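Local coordinates for suppressor of fused family protein (Neisseria gonorrhoeae, PDB 3K5J), which is of uncharacterised function but resembles the N-terminal domain of human Suppressor of fused and may act through protein binding, at residues Phe24-Gly29 with Glu77-Leu82; Lys100-Gly105 with Phe138-Ile143. All blocks are in the same frame, centred on the assembly; numbering follows the deposited sequence.

Contact 1. Residues Phe24-Gly29 with Glu77-Leu82; sequences FTWTLG and EHIETL
Ile79 meets Phe24 and Trp26 with a different branch for each. The methyl CD1 of Ile79 stands 3.7 Å from the centroid of the Phe24 ring and 4° off its normal, so this is a CH-pi contact over the ring centre; consistently, CD1 lies 3.9 to 4.0 Å from all six ring carbons of Phe24. The torsions explain the reach: CG1 is anti to the carbonyl carbon of Ile79 and chi2 (169°) extends CD1 away from the helix. The side chains of Ile79 and Phe24 cross at about a right angle. The other branch, CG2 of Ile79, is anti to the backbone N and approaches the six-membered part of the indole obliquely, 3.6 Å from CZ2 of Trp26. Separately, the carbonyl O of Ile79 lies at the indole edge, in its plane, 3.8 Å from CZ2 of Trp26.

In the fold, this joins the first turns of helix 77-91 to the end of strand 21-24 and the loop following it. The helix lies on a face of the mixed sheet, where Ile79 also touches Tyr54 and Trp26 touches Val40. Phe24 remains tied to the sheet through backbone bonding with Val40.

At the start of the helix, Glu77 O accepts two bonds: from Thr81 N at 2.9 Å and from Thr81 OG1 at 3.0 Å, the two donors arriving from opposite faces of the carbonyl plane. The hydroxyl sits 37° out of that plane. Glu80, whose CB is directed away from the loop, forms a salt bridge with Arg106.

Contact 2. Residues Lys100-Gly105 with Phe138-Ile143; sequences KTVNIG and FWLLPI. With SO4 (sulfate ion), chain E.
Strands 101-103 and 135-143 are second neighbours in the mixed sheet, both antiparallel to strand 116-120 between them, and their side chains meet across that intervening strand, Val102 with Leu140 on one face and Thr101 with Ile143 on the other. The spacing supports this reading: the nearest CA atoms, those of Val102 and Leu140, are 8.4 Å apart, too far for direct backbone pairing, and the backbone of Val102 hydrogen-bonds instead with that of Phe117.

Two apolar pairs carry the contact. Methyl CG2 of Thr101 touches CD1 of Ile143 at 3.9 Å, the side chains crossing at about a right angle. In Ile143, CG1 lies between the backbone N and the carbonyl carbon (chi1 67°), and the extended outer torsion then carries CD1 to the threonine methyl. Thr101 also packs on Leu151. The second pair is looser, with Val102 CG2 and Leu140 CD2 4.4 Å apart. Both of these residues touch Leu85 of helix 77-91, which places their side chains on the sheet face that the helix covers.

Asn103 ends the strand with polar bonds at both ends of its amide. Its OD1 accepts from Gly105 N at 2.9 Å, with the donor tilted from the carbonyl plane, forming an Asx turn as the chain leaves the strand. ND2 gives a nearly straight bond, 168° at the hydrogen, to O4 of a sulfate at 3.0 Å; in this crystal the two bonds together would hold the amide's rotation. The sulfate, probably from the crystallisation liquor, is also hydrogen-bonded to Arg148.

The geometry is that of second-neighbour strands of a mixed sheet touching on both of its faces, with helix 77-91 packed over the Val102-Leu140 side.

Contact 1 lies at the surface and contact 2 is buried, their centres about 17 Å apart. Helix 77-91 connects them: its first turns supply one side of contact 1, while Leu82 CD2 packs on Leu140 CD1 at 3.9 Å and Thr81 also reaches Ile104. The helix thus bridges the 21-24 end of the sheet and the region of strands 101-103 and 135-143. Chemistry follows location. Contact 1 depends on one aliphatic side chain against two partly exposed aromatics, whereas contact 2 uses aliphatic methyls alone across the sheet. Polar groups flank both, a helix-start carbonyl in the first and a strand-end amide in the second.

Contact 1. Residues Phe24-Gly29 with Glu77-Leu82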
ATOM      1  N   PHE A  24       0.887   2.685 -15.148  1.00 13.82           N
ATOM      2  CA  PHE A  24      -0.458   3.215 -15.415  1.00 12.84           C
ATOM      3  C   PHE A  24      -0.451   4.715 -15.197  1.00 12.36           C
ATOM      4  O   PHE A  24       0.291   5.257 -14.349  1.00 13.19           O
ATOM      5  CB  PHE A  24      -1.472   2.584 -14.491  1.00 12.76           C
ATOM      6  CG  PHE A  24      -1.578   1.094 -14.665  1.00 14.99           C
ATOM      7  CD1 PHE A  24      -2.404   0.583 -15.656  1.00 21.05           C
ATOM      8  CD2 PHE A  24      -0.856   0.231 -13.916  1.00 19.35           C
ATOM      9  CE1 PHE A  24      -2.520  -0.778 -15.828  1.00 21.93           C
ATOM     10  CE2 PHE A  24      -0.980  -1.159 -14.110  1.00 22.90           C
ATOM     11  CZ  PHE A  24      -1.782  -1.627 -15.060  1.00 20.13           C
ATOM     12  N   THR A  25      -1.279   5.397 -15.981  1.00 13.21           N
ATOM     13  CA  THR A  25      -1.446   6.834 -15.944  1.00 12.42           C
ATOM     14  C   THR A  25      -2.919   7.227 -16.068  1.00 15.09           C
ATOM     15  O   THR A  25      -3.775   6.384 -16.371  1.00 15.32           O
ATOM     16  CB  THR A  25      -0.664   7.511 -17.123  1.00 14.17           C
ATOM     17  OG1 THR A  25      -1.264   7.104 -18.345  1.00 14.94           O
ATOM     18  CG2 THR A  25       0.841   7.182 -17.140  1.00 14.63           C
ATOM     19  N   TRP A  26      -3.203   8.502 -15.807  1.00 13.63           N
ATOM     20  CA  TRP A  26      -4.550   9.067 -15.978  1.00 14.40           C
ATOM     21  C   TRP A  26      -4.515  10.241 -16.945  1.00 15.49           C
ATOM     22  O   TRP A  26      -3.618  11.084 -16.904  1.00 16.45           O
ATOM     23  CB  TRP A  26      -5.129   9.561 -14.659  1.00 14.00           C
ATOM     24  CG  TRP A  26      -5.566   8.461 -13.741  1.00 13.70           C
ATOM     25  CD1 TRP A  26      -6.858   8.083 -13.506  1.00 16.70           C
ATOM     26  CD2 TRP A  26      -4.748   7.622 -12.882  1.00 13.18           C
ATOM     27  NE1 TRP A  26      -6.888   7.051 -12.585  1.00 15.52           N
ATOM     28  CE2 TRP A  26      -5.613   6.738 -12.204  1.00 13.74           C
ATOM     29  CE3 TRP A  26      -3.375   7.501 -12.652  1.00 13.61           C
ATOM     30  CZ2 TRP A  26      -5.152   5.806 -11.279  1.00 14.00           C
ATOM     31  CZ3 TRP A  26      -2.927   6.538 -11.770  1.00 14.35           C
ATOM     32  CH2 TRP A  26      -3.826   5.681 -11.121  1.00 14.92           C
ATOM     33  N   THR A  27      -5.514  10.304 -17.808  1.00 15.73           N
ATOM     34  CA  THR A  27      -5.747  11.489 -18.633  1.00 16.73           C
ATOM     35  C   THR A  27      -7.082  12.171 -18.264  1.00 16.92           C
ATOM     36  O   THR A  27      -7.347  13.262 -18.716  1.00 21.15           O
ATOM     37  CB  THR A  27      -5.686  11.163 -20.138  1.00 19.59           C
ATOM     38  OG1 THR A  27      -6.687  10.190 -20.454  1.00 23.99           O
ATOM     39  CG2 THR A  27      -4.309  10.652 -20.566  1.00 20.66           C
ATOM     40  N   LEU A  28      -7.852  11.548 -17.377  1.00 18.97           N
ATOM     41  CA  LEU A  28      -9.089  12.029 -16.867  1.00 20.86           C
ATOM     42  C   LEU A  28      -9.202  11.572 -15.435  1.00 20.78           C
ATOM     43  O   LEU A  28      -8.804  10.452 -15.133  1.00 25.35           O
ATOM     44  CB  LEU A  28     -10.200  11.313 -17.663  1.00 24.91           C
ATOM     45  CG  LEU A  28     -11.609  11.794 -17.662  1.00 32.12           C
ATOM     46  CD1 LEU A  28     -11.652  13.078 -18.477  1.00 36.91           C
ATOM     47  CD2 LEU A  28     -12.418  10.674 -18.281  1.00 31.49           C
ATOM     48  N   GLY A  29      -9.773  12.383 -14.572  1.00 21.20           N
ATOM     49  CA  GLY A  29      -9.962  11.950 -13.161  1.00 21.59           C
ATOM     50  C   GLY A  29      -9.352  12.895 -12.139  1.00 17.74           C
ATOM     51  O   GLY A  29      -8.725  13.916 -12.505  1.00 18.53           O
ATOM     52  N   GLU A  77      -8.766  -2.897  -8.843  1.00 13.83           N
ATOM     53  CA  GLU A  77      -9.184  -2.307  -7.586  1.00 14.34           C
ATOM     54  C   GLU A  77      -8.043  -1.519  -6.925  1.00 12.58           C
ATOM     55  O   GLU A  77      -8.267  -0.468  -6.307  1.00 13.58           O
ATOM     56  CB  GLU A  77      -9.721  -3.387  -6.639  1.00 15.08           C
ATOM     57  CG  GLU A  77     -11.070  -3.965  -7.097  1.00 15.50           C
ATOM     58  CD  GLU A  77     -11.405  -5.280  -6.397  1.00 16.15           C
ATOM     59  OE1 GLU A  77     -10.646  -6.261  -6.597  1.00 18.57           O
ATOM     60  OE2 GLU A  77     -12.420  -5.304  -5.662  1.00 17.58           O
ATOM     61  N   HIS A  78      -6.839  -2.050  -7.029  1.00 12.42           N
ATOM     62  CA  HIS A  78      -5.723  -1.398  -6.357  1.00 11.60           C
ATOM     63  C   HIS A  78      -5.270  -0.108  -7.028  1.00 10.51           C
ATOM     64  O   HIS A  78      -4.762   0.809  -6.361  1.00 11.70           O
ATOM     65  CB  HIS A  78      -4.566  -2.377  -6.179  1.00 10.89           C
ATOM     66  CG  HIS A  78      -4.973  -3.608  -5.430  1.00 10.28           C
ATOM     67  ND1 HIS A  78      -5.723  -3.551  -4.270  1.00 11.78           N
ATOM     68  CD2 HIS A  78      -4.768  -4.921  -5.692  1.00 11.80           C
ATOM     69  CE1 HIS A  78      -5.930  -4.791  -3.852  1.00 13.47           C
ATOM     70  NE2 HIS A  78      -5.375  -5.642  -4.700  1.00 12.31           N
ATOM     71  N   ILE A  79      -5.440  -0.040  -8.346  1.00 12.08           N
ATOM     72  CA  ILE A  79      -5.157   1.160  -9.085  1.00 11.58           C
ATOM     73  C   ILE A  79      -6.136   2.265  -8.634  1.00 13.19           C
ATOM     74  O   ILE A  79      -5.731   3.405  -8.344  1.00 14.28           O
ATOM     75  CB  ILE A  79      -5.253   0.940 -10.624  1.00 12.93           C
ATOM     76  CG1 ILE A  79      -4.282  -0.164 -11.054  1.00 15.04           C
ATOM     77  CG2 ILE A  79      -4.941   2.203 -11.355  1.00 14.53           C
ATOM     78  CD1 ILE A  79      -4.500  -0.643 -12.492  1.00 16.41           C
ATOM     79  N   GLU A  80      -7.413   1.881  -8.519  1.00 13.60           N
ATOM     80  CA  GLU A  80      -8.473   2.790  -8.111  1.00 13.98           C
ATOM     81  C   GLU A  80      -8.225   3.286  -6.668  1.00 13.31           C
ATOM     82  O   GLU A  80      -8.331   4.484  -6.348  1.00 13.42           O
ATOM     83  CB  GLU A  80      -9.829   2.048  -8.201  1.00 15.10           C
ATOM     84  CG  GLU A  80     -10.240   1.548  -9.597  1.00 16.86           C
ATOM     85  CD  GLU A  80     -11.176   0.318  -9.621  1.00 20.60           C
ATOM     86  OE1 GLU A  80     -11.672  -0.152  -8.539  1.00 17.72           O
ATOM     87  OE2 GLU A  80     -11.388  -0.201 -10.771  1.00 19.65           O
ATOM     88  N   THR A  81      -7.870   2.361  -5.794  1.00 12.84           N
ATOM     89  CA  THR A  81      -7.602   2.684  -4.375  1.00 12.82           C
ATOM     90  C   THR A  81      -6.448   3.663  -4.260  1.00 11.00           C
ATOM     91  O   THR A  81      -6.526   4.651  -3.538  1.00 12.75           O
ATOM     92  CB  THR A  81      -7.264   1.392  -3.588  1.00 13.75           C
ATOM     93  OG1 THR A  81      -8.445   0.592  -3.545  1.00 16.08           O
ATOM     94  CG2 THR A  81      -6.781   1.676  -2.202  1.00 15.70           C
ATOM     95  N   LEU A  82      -5.369   3.408  -5.011  1.00 11.19           N
ATOM     96  CA  LEU A  82      -4.200   4.266  -4.893  1.00 11.42           C
ATOM     97  C   LEU A  82      -4.466   5.676  -5.437  1.00 11.59           C
ATOM     98  O   LEU A  82      -3.943   6.642  -4.874  1.00 12.61           O
ATOM     99  CB  LEU A  82      -2.971   3.623  -5.523  1.00 12.07           C
ATOM    100  CG  LEU A  82      -2.404   2.427  -4.748  1.00 10.66           C
ATOM    101  CD1 LEU A  82      -1.361   1.644  -5.565  1.00 12.85           C
ATOM    102  CD2 LEU A  82      -1.805   2.849  -3.414  1.00 13.88           C
TER

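Contact 2. Residues Lys100-Gly105 with Phe138-Ile143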
ATOM      1  N   LYS A 100      -0.470   5.099  11.004  1.00 15.63           N
ATOM      2  CA  LYS A 100      -1.858   5.511  10.821  1.00 14.91           C
ATOM      3  C   LYS A 100      -2.617   4.402  10.084  1.00 14.88           C
ATOM      4  O   LYS A 100      -2.058   3.649   9.295  1.00 15.84           O
ATOM      5  CB  LYS A 100      -1.956   6.833  10.064  1.00 15.65           C
ATOM      6  CG  LYS A 100      -1.323   8.062  10.712  1.00 17.78           C
ATOM      7  CD  LYS A 100      -2.076   8.403  11.994  1.00 21.32           C
ATOM      8  CE  LYS A 100      -1.630   9.724  12.504  1.00 27.28           C
ATOM      9  NZ  LYS A 100      -2.429  10.082  13.770  1.00 33.64           N
ATOM     10  N   THR A 101      -3.916   4.358  10.333  1.00 15.14           N
ATOM     11  CA  THR A 101      -4.819   3.539   9.545  1.00 16.01           C
ATOM     12  C   THR A 101      -5.494   4.373   8.477  1.00 15.80           C
ATOM     13  O   THR A 101      -5.708   5.590   8.636  1.00 17.95           O
ATOM     14  CB  THR A 101      -5.885   2.833  10.373  1.00 17.10           C
ATOM     15  OG1 THR A 101      -6.681   3.782  11.086  1.00 21.07           O
ATOM     16  CG2 THR A 101      -5.287   1.849  11.344  1.00 19.00           C
ATOM     17  N   VAL A 102      -5.808   3.685   7.386  1.00 13.93           N
ATOM     18  CA  VAL A 102      -6.449   4.253   6.224  1.00 15.07           C
ATOM     19  C   VAL A 102      -7.780   3.553   6.019  1.00 15.15           C
ATOM     20  O   VAL A 102      -7.803   2.346   5.852  1.00 15.58           O
ATOM     21  CB  VAL A 102      -5.600   4.054   4.937  1.00 18.06           C
ATOM     22  CG1 VAL A 102      -6.389   4.562   3.730  1.00 19.18           C
ATOM     23  CG2 VAL A 102      -4.264   4.702   5.072  1.00 20.80           C
ATOM     24  N   ASN A 103      -8.888   4.292   6.055  1.00 15.69           N
ATOM     25  CA  ASN A 103     -10.197   3.758   5.730  1.00 15.44           C
ATOM     26  C   ASN A 103     -10.348   3.796   4.225  1.00 14.99           C
ATOM     27  O   ASN A 103     -10.383   4.873   3.626  1.00 18.22           O
ATOM     28  CB  ASN A 103     -11.312   4.571   6.442  1.00 16.38           C
ATOM     29  CG  ASN A 103     -12.681   3.930   6.323  1.00 18.09           C
ATOM     30  OD1 ASN A 103     -12.951   3.080   5.427  1.00 19.20           O
ATOM     31  ND2 ASN A 103     -13.588   4.338   7.252  1.00 23.21           N
ATOM     32  N   ILE A 104     -10.443   2.628   3.597  1.00 14.40           N
ATOM     33  CA  ILE A 104     -10.564   2.507   2.153  1.00 14.55           C
ATOM     34  C   ILE A 104     -11.946   2.900   1.662  1.00 14.51           C
ATOM     35  O   ILE A 104     -12.119   3.225   0.477  1.00 16.28           O
ATOM     36  CB  ILE A 104     -10.228   1.025   1.729  1.00 14.71           C
ATOM     37  CG1 ILE A 104      -8.875   0.623   2.314  1.00 13.59           C
ATOM     38  CG2 ILE A 104     -10.300   0.799   0.226  1.00 16.34           C
ATOM     39  CD1 ILE A 104      -8.586  -0.897   2.176  1.00 13.66           C
ATOM     40  N   GLY A 105     -12.924   2.809   2.551  1.00 14.34           N
ATOM     41  CA  GLY A 105     -14.317   3.159   2.236  1.00 16.47           C
ATOM     42  C   GLY A 105     -15.083   2.049   1.540  1.00 15.69           C
ATOM     43  O   GLY A 105     -16.224   2.258   1.079  1.00 19.49           O
ATOM     44  N   PHE A 138       6.224   2.634   1.927  1.00 10.52           N
ATOM     45  CA  PHE A 138       5.465   2.036   3.014  1.00 11.73           C
ATOM     46  C   PHE A 138       4.414   1.061   2.499  1.00 10.11           C
ATOM     47  O   PHE A 138       3.822   1.245   1.442  1.00 11.42           O
ATOM     48  CB  PHE A 138       4.780   3.118   3.905  1.00 11.55           C
ATOM     49  CG  PHE A 138       5.720   4.028   4.639  1.00 11.66           C
ATOM     50  CD1 PHE A 138       7.021   3.676   4.925  1.00 14.25           C
ATOM     51  CD2 PHE A 138       5.296   5.289   4.976  1.00 13.00           C
ATOM     52  CE1 PHE A 138       7.829   4.542   5.632  1.00 15.70           C
ATOM     53  CE2 PHE A 138       6.136   6.178   5.656  1.00 15.15           C
ATOM     54  CZ  PHE A 138       7.403   5.780   5.961  1.00 14.39           C
ATOM     55  N   TRP A 139       4.155   0.043   3.316  1.00 11.59           N
ATOM     56  CA  TRP A 139       3.230  -1.049   3.019  1.00 10.19           C
ATOM     57  C   TRP A 139       1.842  -0.761   3.567  1.00 10.18           C
ATOM     58  O   TRP A 139       1.665  -0.443   4.747  1.00 11.21           O
ATOM     59  CB  TRP A 139       3.798  -2.303   3.670  1.00 12.33           C
ATOM     60  CG  TRP A 139       3.045  -3.540   3.529  1.00 12.22           C
ATOM     61  CD1 TRP A 139       2.222  -3.889   2.515  1.00 11.51           C
ATOM     62  CD2 TRP A 139       3.154  -4.685   4.368  1.00 11.64           C
ATOM     63  NE1 TRP A 139       1.771  -5.174   2.676  1.00 11.43           N
ATOM     64  CE2 TRP A 139       2.335  -5.688   3.811  1.00 11.58           C
ATOM     65  CE3 TRP A 139       3.841  -4.965   5.546  1.00 12.35           C
ATOM     66  CZ2 TRP A 139       2.221  -6.953   4.374  1.00 13.74           C
ATOM     67  CZ3 TRP A 139       3.712  -6.206   6.121  1.00 13.10           C
ATOM     68  CH2 TRP A 139       2.918  -7.180   5.534  1.00 13.05           C
ATOM     69  N   LEU A 140       0.854  -0.819   2.688  1.00 10.86           N
ATOM     70  CA  LEU A 140      -0.554  -0.782   3.062  1.00 11.56           C
ATOM     71  C   LEU A 140      -1.013  -2.222   3.417  1.00 10.69           C
ATOM     72  O   LEU A 140      -1.379  -2.999   2.541  1.00 12.12           O
ATOM     73  CB  LEU A 140      -1.364  -0.198   1.918  1.00 10.53           C
ATOM     74  CG  LEU A 140      -1.118   1.270   1.584  1.00 10.96           C
ATOM     75  CD1 LEU A 140      -1.805   1.687   0.310  1.00 13.81           C
ATOM     76  CD2 LEU A 140      -1.459   2.173   2.752  1.00 13.22           C
ATOM     77  N   LEU A 141      -0.974  -2.536   4.704  1.00 11.22           N
ATOM     78  CA  LEU A 141      -1.267  -3.875   5.194  1.00 12.20           C
ATOM     79  C   LEU A 141      -2.770  -3.962   5.526  1.00 12.39           C
ATOM     80  O   LEU A 141      -3.242  -3.220   6.394  1.00 12.30           O
ATOM     81  CB  LEU A 141      -0.445  -4.129   6.462  1.00 12.70           C
ATOM     82  CG  LEU A 141      -0.830  -5.334   7.323  1.00 13.78           C
ATOM     83  CD1 LEU A 141      -0.796  -6.618   6.486  1.00 13.66           C
ATOM     84  CD2 LEU A 141       0.096  -5.404   8.544  1.00 16.20           C
ATOM     85  N   PRO A 142      -3.541  -4.836   4.849  1.00 11.42           N
ATOM     86  CA  PRO A 142      -4.966  -4.928   5.233  1.00 11.61           C
ATOM     87  C   PRO A 142      -5.161  -5.451   6.644  1.00 12.12           C
ATOM     88  O   PRO A 142      -4.491  -6.410   7.053  1.00 12.41           O
ATOM     89  CB  PRO A 142      -5.558  -5.899   4.203  1.00 12.85           C
ATOM     90  CG  PRO A 142      -4.536  -6.053   3.139  1.00 15.43           C
ATOM     91  CD  PRO A 142      -3.197  -5.741   3.747  1.00 12.22           C
ATOM     92  N   ILE A 143      -6.062  -4.797   7.394  1.00 12.27           N
ATOM     93  CA  ILE A 143      -6.379  -5.243   8.734  1.00 12.58           C
ATOM     94  C   ILE A 143      -7.885  -5.463   8.869  1.00 12.91           C
ATOM     95  O   ILE A 143      -8.669  -4.906   8.112  1.00 13.13           O
ATOM     96  CB  ILE A 143      -5.871  -4.251   9.821  1.00 12.59           C
ATOM     97  CG1 ILE A 143      -6.587  -2.918   9.800  1.00 14.54           C
ATOM     98  CG2 ILE A 143      -4.314  -4.047   9.715  1.00 14.44           C
ATOM     99  CD1 ILE A 143      -6.232  -1.958  10.986  1.00 16.58           C
TER
HETATM  100  S   SO4 E 186     -12.029   5.563  10.381  1.00 27.00           S
HETATM  101  O1  SO4 E 186     -13.227   5.144  11.132  1.00 35.99           O
HETATM  102  O2  SO4 E 186     -11.348   6.495  11.264  1.00 35.14           O
HETATM  103  O3  SO4 E 186     -11.197   4.342  10.133  1.00 25.72           O
HETATM  104  O4  SO4 E 186     -12.448   6.286   9.166  1.00 30.09           O